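PDB 4O4V: triosephosphate isomerase, which probably interconverts D-glyceraldehyde 3-phosphate and dihydroxyacetone phosphate, a step of glycolysis and gluconeogenesis, and works as a homodimer. Local coordinates for residues T49-L54 and F85-T90; A12-K15 and E19-K22; E96-D99 and D104-F107. All blocks are in the same frame, centred on the assembly; numbering follows the deposited sequence. Where two conformers were deposited one is given.

How the contacts relate
The three contacts show how a TIM barrel ties its outer helices and loops together around a parallel eight-stranded core. Along the chain they come in the order contact 2, contact 1, contact 3. Contacts 1 and 2 lie on the same side of the chain's centre, their centres about 15 Å apart, and touch where helix 47-53 packs against helix 17-28. Contact 3 stands about 25 Å from contact 1 and about 26 Å from contact 2, centre to centre, but its helix 95-99 follows strand 89-92 of contact 1 in the chain. Contacts 2 and 3 reach the second subunit with polar bonds and packing, contact 1 by packing of Phe85, so all three touch the dimer interface.

Contact 1 (T49-L54 and F85-T90); sequences TLQQKL and FGIEWT
Gly86 O and Gln51 NE2 are joined through one water, which accepts from NE2 of Gln51 at 3.2 Å and donates to O of Gly86 at 3.1 Å. A single solvent molecule thus ties a helix side chain to the backbone of Gly86 and, weakly, to the carboxylate of Glu88, whose OE2 also forms a salt bridge with Lys59. Directly, the amide nitrogen of Gln51 stays 3.6 Å from Gly86 O, and the bridge makes the polar link instead. The rest of the glutamine packs closely. With CG anti to the backbone N (chi1 -180°) and the chain bent at chi2 (69°), the side chain leaves the helix and lies over the turn, where Gln51 CG sits 3.2 Å from Phe85 O. Its other amide atom, OE1, lies 3.5 Å from CG1 of Ile87, and the glutamine and isoleucine chains lie alongside, pointing opposite ways.

The turn that receives the glutamine is a Schellman motif: Gly86, the first residue past the end of a helix, has a positive phi (90°), and two backbone bonds run back into the last helical turn. Lacking a side chain, Gly86 leaves room for the amide of Gln51. Phe85 starts toward helix 47-53, but its ring leads away and packs on Val17 of the second subunit. Beyond the turn the chain enters strand 89-92 beside strand 59-62, while Leu50 on helix 47-53 packs on Val40 of strand 37-41 and Ile24 of helix 17-28.

Contact 2 (A12-K15 and E19-K22); sequences ANPK and EAEK
Pro14 lays its ring against the first residues of segment 19-22, with CB 3.7 Å from Glu19 CB and CG 3.5 Å from the backbone N of Ala20. The methyl of Ala20 completes this apolar patch, 4.1 Å from Pro14 CG. Past the ring the Glu19 side chain runs in the opposite direction, and its carboxylate arrives beside Lys15, where OE1 is 3.7 Å from Lys15 CB. Glu19 CG lies anti to the carbonyl carbon (chi1 -73°), and the chain, extended beyond it, carries the acid back along the loop.

The two charges do not close a salt bridge, since NZ of Lys15 remains 4.5 Å from OE2 of Glu19. A water fills the role: it donates to Glu19 OE2 at 2.7 Å and accepts from both the backbone N and NZ of Lys15. Bends at chi3 and chi4 fold the lysine chain round, bringing its ammonium back to the water that its own backbone N holds.

In the barrel this is the first beta-alpha connection, the loop leading from strand 5-9 into helix 17-28. The cis peptide between Asn13 and Pro14 sets how the proline ring faces the helix. Farther out, Thr16 OG1 hydrogen-bonds Glu19 OE1, so the carboxylate is held through both oxygens. Pro14 also touches Phe46, and Asn13, which bonds Trp10 O through ND2, offers OD1 to Asn70 of the second subunit.

Contact 3 (E96-D99 and D104-F107); sequences ERRD and DDEF
Arg98 and Asp105 meet in one close polar link, a salt bridge in which NH1 of Arg98 donates to OD1 of Asp105 at 2.9 Å. The bond is nearly straight, with an N-H...O angle of 168°. It leaves the guanidinium edge in that group's own plane, but reaches the aspartate oxygen from above the carboxylate plane, the two planes standing 63° apart. This single-oxygen grip differs from a side-on pair of parallel bonds: OD2 of Asp105 is 4.1 Å from Arg98 NH1. From CG to NE the arginine chain is fully extended, which carries its head from the helix across to segment 104-107.

The bridge joins the short helix 95-99, which follows strand 89-92 at its C-terminal end, to helix 105-117, one of the helices packed round the TIM barrel. The second helix begins with its own N-cap, Asp104, whose OD1 accepts from Phe107 N at 3.0 Å, nearly along the C-O axis.

On the arginine side the head is firmly held. Its NE donates to Gly93 O and its NH2 to Cys125 O, so protein carbonyls fix the rotation of the guanidinium and leave NH1 aimed at the acid. The contact as a whole lies at the surface, and its solvent side is marked by a water that donates to Asp105 OD1 at 2.6 Å and accepts from Arg98 NH2 at 3.2 Å. Helix 138-149 borders this region, with Gln145 touching both side chains and Lys148 touching Asp105.

Contact 1 (T49-L54 and F85-T90)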
# COMPACT_ATOMS: atom_id res chain seq x y z
N THR A 49 0.93 14.00 8.00
CA THR A 49 0.11 14.71 8.98
C THR A 49 0.53 14.31 10.38
O THR A 49 0.77 15.14 11.25
CB THR A 49 -1.39 14.35 8.83
OG1 THR A 49 -1.87 14.82 7.58
CG2 THR A 49 -2.23 14.99 9.91
N LEU A 50 0.59 13.00 10.57
CA LEU A 50 0.82 12.44 11.88
C LEU A 50 2.22 12.80 12.40
O LEU A 50 2.40 13.18 13.54
CB LEU A 50 0.57 10.92 11.84
CG LEU A 50 0.66 10.12 13.14
CD1 LEU A 50 -0.34 10.58 14.16
CD2 LEU A 50 0.47 8.66 12.88
N GLN A 51 3.22 12.71 11.53
CA GLN A 51 4.57 13.07 11.85
C GLN A 51 4.67 14.54 12.19
O GLN A 51 5.39 14.91 13.15
CB GLN A 51 5.53 12.66 10.73
CG GLN A 51 6.99 13.01 11.02
CD GLN A 51 7.61 12.18 12.12
OE1 GLN A 51 7.08 11.16 12.53
NE2 GLN A 51 8.76 12.63 12.61
N GLN A 52 4.00 15.41 11.44
CA GLN A 52 4.01 16.84 11.72
C GLN A 52 3.36 17.19 13.05
O GLN A 52 3.89 18.02 13.81
CB GLN A 52 3.31 17.57 10.58
N LYS A 53 2.22 16.57 13.36
CA LYS A 53 1.35 17.05 14.42
C LYS A 53 1.36 16.25 15.72
O LYS A 53 0.98 16.79 16.75
CB LYS A 53 -0.07 17.14 13.91
CG LYS A 53 -0.22 18.16 12.81
CD LYS A 53 -1.65 18.23 12.28
CE LYS A 53 -1.82 19.32 11.20
NZ LYS A 53 -1.08 19.01 9.95
N LEU A 54 1.78 15.00 15.70
CA LEU A 54 1.72 14.18 16.90
C LEU A 54 2.79 14.60 17.90
O LEU A 54 3.94 14.92 17.53
CB LEU A 54 1.93 12.70 16.55
CG LEU A 54 1.78 11.73 17.71
CD1 LEU A 54 0.31 11.71 18.22
CD2 LEU A 54 2.23 10.34 17.27
N PHE A 85 10.51 11.39 5.96
CA PHE A 85 9.68 12.21 6.83
C PHE A 85 10.14 12.15 8.29
O PHE A 85 9.57 12.84 9.12
CB PHE A 85 8.20 11.78 6.75
CG PHE A 85 7.56 12.12 5.44
CD1 PHE A 85 6.94 13.34 5.26
CD2 PHE A 85 7.62 11.26 4.37
CE1 PHE A 85 6.36 13.66 4.04
CE2 PHE A 85 7.04 11.57 3.16
CZ PHE A 85 6.41 12.77 2.99
N GLY A 86 11.16 11.36 8.60
CA GLY A 86 11.61 11.20 9.98
C GLY A 86 10.94 10.07 10.73
O GLY A 86 11.09 9.97 11.96
N ILE A 87 10.22 9.21 10.03
CA ILE A 87 9.48 8.09 10.64
C ILE A 87 10.39 6.89 10.74
O ILE A 87 11.07 6.55 9.78
CB ILE A 87 8.24 7.78 9.80
CG1 ILE A 87 7.30 8.98 9.80
CG2 ILE A 87 7.55 6.51 10.30
CD1 ILE A 87 6.23 8.93 8.75
N GLU A 88 10.40 6.24 11.90
CA GLU A 88 11.38 5.23 12.24
C GLU A 88 10.85 3.81 12.42
O GLU A 88 11.65 2.91 12.65
CB GLU A 88 12.09 5.62 13.59
CG GLU A 88 12.38 7.15 13.85
CD GLU A 88 12.71 7.49 15.32
OE1 GLU A 88 12.96 6.55 16.13
OE2 GLU A 88 12.72 8.71 15.66
N TRP A 89 9.53 3.62 12.42
CA TRP A 89 8.89 2.35 12.76
C TRP A 89 8.04 1.87 11.61
O TRP A 89 7.44 2.64 10.87
CB TRP A 89 7.96 2.54 13.95
CG TRP A 89 8.63 2.57 15.30
CD1 TRP A 89 9.00 3.69 15.99
CD2 TRP A 89 9.00 1.45 16.11
NE1 TRP A 89 9.56 3.33 17.19
CE2 TRP A 89 9.59 1.96 17.27
CE3 TRP A 89 8.90 0.07 15.96
CZ2 TRP A 89 10.09 1.15 18.28
CZ3 TRP A 89 9.39 -0.76 16.95
CH2 TRP A 89 9.97 -0.21 18.11
N THR A 90 7.91 0.54 11.53
CA THR A 90 6.85 -0.09 10.74
C THR A 90 6.36 -1.35 11.43
O THR A 90 7.13 -2.07 12.07
CB THR A 90 7.29 -0.43 9.30
OG1 THR A 90 6.15 -0.82 8.52
CG2 THR A 90 8.37 -1.46 9.24
O HOH W 1 10.53 11.07 14.78

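Contact 2 (A12-K15 and E19-K22)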
# COMPACT_ATOMS: atom_id res chain seq x y z
N ALA A 12 -6.82 0.52 8.54
CA ALA A 12 -7.25 1.37 7.42
C ALA A 12 -8.34 2.33 7.90
O ALA A 12 -9.50 2.24 7.52
CB ALA A 12 -7.72 0.54 6.24
N ASN A 13 -7.92 3.23 8.77
CA ASN A 13 -8.83 4.19 9.40
C ASN A 13 -8.01 5.41 9.80
O ASN A 13 -6.79 5.33 9.93
CB ASN A 13 -9.42 3.65 10.71
CG ASN A 13 -10.22 2.40 10.55
OD1 ASN A 13 -11.41 2.46 10.19
ND2 ASN A 13 -9.63 1.26 10.84
N PRO A 14 -8.67 6.54 10.06
CA PRO A 14 -10.07 6.84 9.75
C PRO A 14 -10.24 7.11 8.25
O PRO A 14 -9.30 6.95 7.47
CB PRO A 14 -10.33 8.09 10.61
CG PRO A 14 -9.02 8.80 10.59
CD PRO A 14 -7.97 7.71 10.63
N LYS A 15 -11.44 7.49 7.84
CA LYS A 15 -11.73 7.71 6.44
C LYS A 15 -11.16 8.98 5.91
O LYS A 15 -10.96 9.09 4.70
CB LYS A 15 -13.25 7.73 6.21
CG LYS A 15 -13.87 6.35 6.28
CD LYS A 15 -15.33 6.29 5.81
CE LYS A 15 -16.22 7.12 6.64
NZ LYS A 15 -16.23 6.63 8.04
N GLU A 19 -10.58 13.69 10.23
CA GLU A 19 -10.74 12.79 11.36
C GLU A 19 -9.39 12.40 11.96
O GLU A 19 -9.26 12.27 13.19
CB GLU A 19 -11.50 11.55 10.94
CG GLU A 19 -12.98 11.73 10.70
CD GLU A 19 -13.53 10.50 10.02
OE1 GLU A 19 -13.35 10.35 8.80
OE2 GLU A 19 -14.07 9.61 10.71
N ALA A 20 -8.39 12.21 11.11
CA ALA A 20 -7.05 11.90 11.62
C ALA A 20 -6.54 13.04 12.48
O ALA A 20 -5.96 12.82 13.53
CB ALA A 20 -6.11 11.63 10.48
N GLU A 21 -6.75 14.28 12.03
CA GLU A 21 -6.29 15.44 12.79
C GLU A 21 -7.02 15.56 14.12
O GLU A 21 -6.41 15.92 15.12
CB GLU A 21 -6.41 16.70 11.97
CG GLU A 21 -5.39 16.77 10.82
CD GLU A 21 -5.64 17.90 9.85
OE1 GLU A 21 -6.76 18.43 9.78
OE2 GLU A 21 -4.68 18.25 9.14
N LYS A 22 -8.31 15.26 14.15
CA LYS A 22 -9.06 15.28 15.40
C LYS A 22 -8.51 14.23 16.37
O LYS A 22 -8.39 14.49 17.57
CB LYS A 22 -10.54 15.04 15.12
O HOH W 2 -13.77 7.12 9.72

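Contact 3 (E96-D99 and D104-F107)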
# COMPACT_ATOMS: atom_id res chain seq x y z
N GLU A 96 -3.80 -9.44 9.03
CA GLU A 96 -4.61 -9.01 7.90
C GLU A 96 -3.81 -9.05 6.60
O GLU A 96 -4.38 -9.36 5.54
CB GLU A 96 -5.19 -7.63 8.22
CG GLU A 96 -6.22 -7.70 9.35
CD GLU A 96 -6.40 -6.44 10.14
OE1 GLU A 96 -5.89 -5.36 9.78
OE2 GLU A 96 -7.10 -6.53 11.20
N ARG A 97 -2.54 -8.72 6.66
CA ARG A 97 -1.70 -8.79 5.48
C ARG A 97 -1.30 -10.22 5.11
O ARG A 97 -1.23 -10.55 3.92
CB ARG A 97 -0.48 -7.89 5.59
CG ARG A 97 -0.87 -6.44 5.82
CD ARG A 97 0.16 -5.45 5.32
NE ARG A 97 0.36 -5.52 3.87
CZ ARG A 97 -0.45 -4.97 2.96
NH1 ARG A 97 -1.49 -4.26 3.34
NH2 ARG A 97 -0.18 -5.13 1.67
N ARG A 98 -1.07 -11.07 6.10
CA ARG A 98 -0.77 -12.47 5.84
C ARG A 98 -1.99 -13.13 5.21
O ARG A 98 -1.86 -13.96 4.31
CB ARG A 98 -0.38 -13.19 7.13
CG ARG A 98 0.95 -12.75 7.70
CD ARG A 98 1.24 -13.50 9.00
NE ARG A 98 2.49 -13.19 9.67
CZ ARG A 98 3.59 -13.93 9.63
NH1 ARG A 98 3.70 -14.95 8.79
NH2 ARG A 98 4.59 -13.63 10.44
N ASP A 99 -3.17 -12.81 5.71
CA ASP A 99 -4.33 -13.61 5.41
C ASP A 99 -5.15 -13.05 4.27
O ASP A 99 -5.69 -13.88 3.52
CB ASP A 99 -5.17 -13.83 6.70
CG ASP A 99 -4.41 -14.63 7.82
OD1 ASP A 99 -3.32 -15.21 7.59
OD2 ASP A 99 -4.93 -14.69 8.96
N ASP A 104 3.53 -14.03 2.57
CA ASP A 104 4.13 -15.24 3.14
C ASP A 104 5.38 -14.95 3.96
O ASP A 104 5.89 -13.83 3.98
CB ASP A 104 4.34 -16.36 2.11
CG ASP A 104 5.40 -16.08 1.08
OD1 ASP A 104 6.31 -15.25 1.25
OD2 ASP A 104 5.36 -16.81 0.05
N ASP A 105 5.87 -15.97 4.65
CA ASP A 105 6.99 -15.81 5.57
C ASP A 105 8.27 -15.38 4.85
O ASP A 105 9.07 -14.63 5.42
CB ASP A 105 7.24 -17.09 6.38
CG ASP A 105 6.15 -17.35 7.41
OD1 ASP A 105 6.02 -16.59 8.39
OD2 ASP A 105 5.42 -18.36 7.26
N GLU A 106 8.49 -15.84 3.63
CA GLU A 106 9.69 -15.45 2.89
C GLU A 106 9.67 -13.94 2.57
O GLU A 106 10.66 -13.24 2.71
CB GLU A 106 9.81 -16.27 1.61
N PHE A 107 8.53 -13.44 2.12
CA PHE A 107 8.35 -12.01 1.82
C PHE A 107 8.57 -11.20 3.09
O PHE A 107 9.24 -10.17 3.08
CB PHE A 107 6.92 -11.84 1.26
CG PHE A 107 6.59 -10.49 0.67
CD1 PHE A 107 7.48 -9.76 -0.11
CD2 PHE A 107 5.28 -10.03 0.79
CE1 PHE A 107 7.08 -8.55 -0.71
CE2 PHE A 107 4.85 -8.85 0.17
CZ PHE A 107 5.75 -8.11 -0.59
O HOH W 3 7.34 -15.15 10.12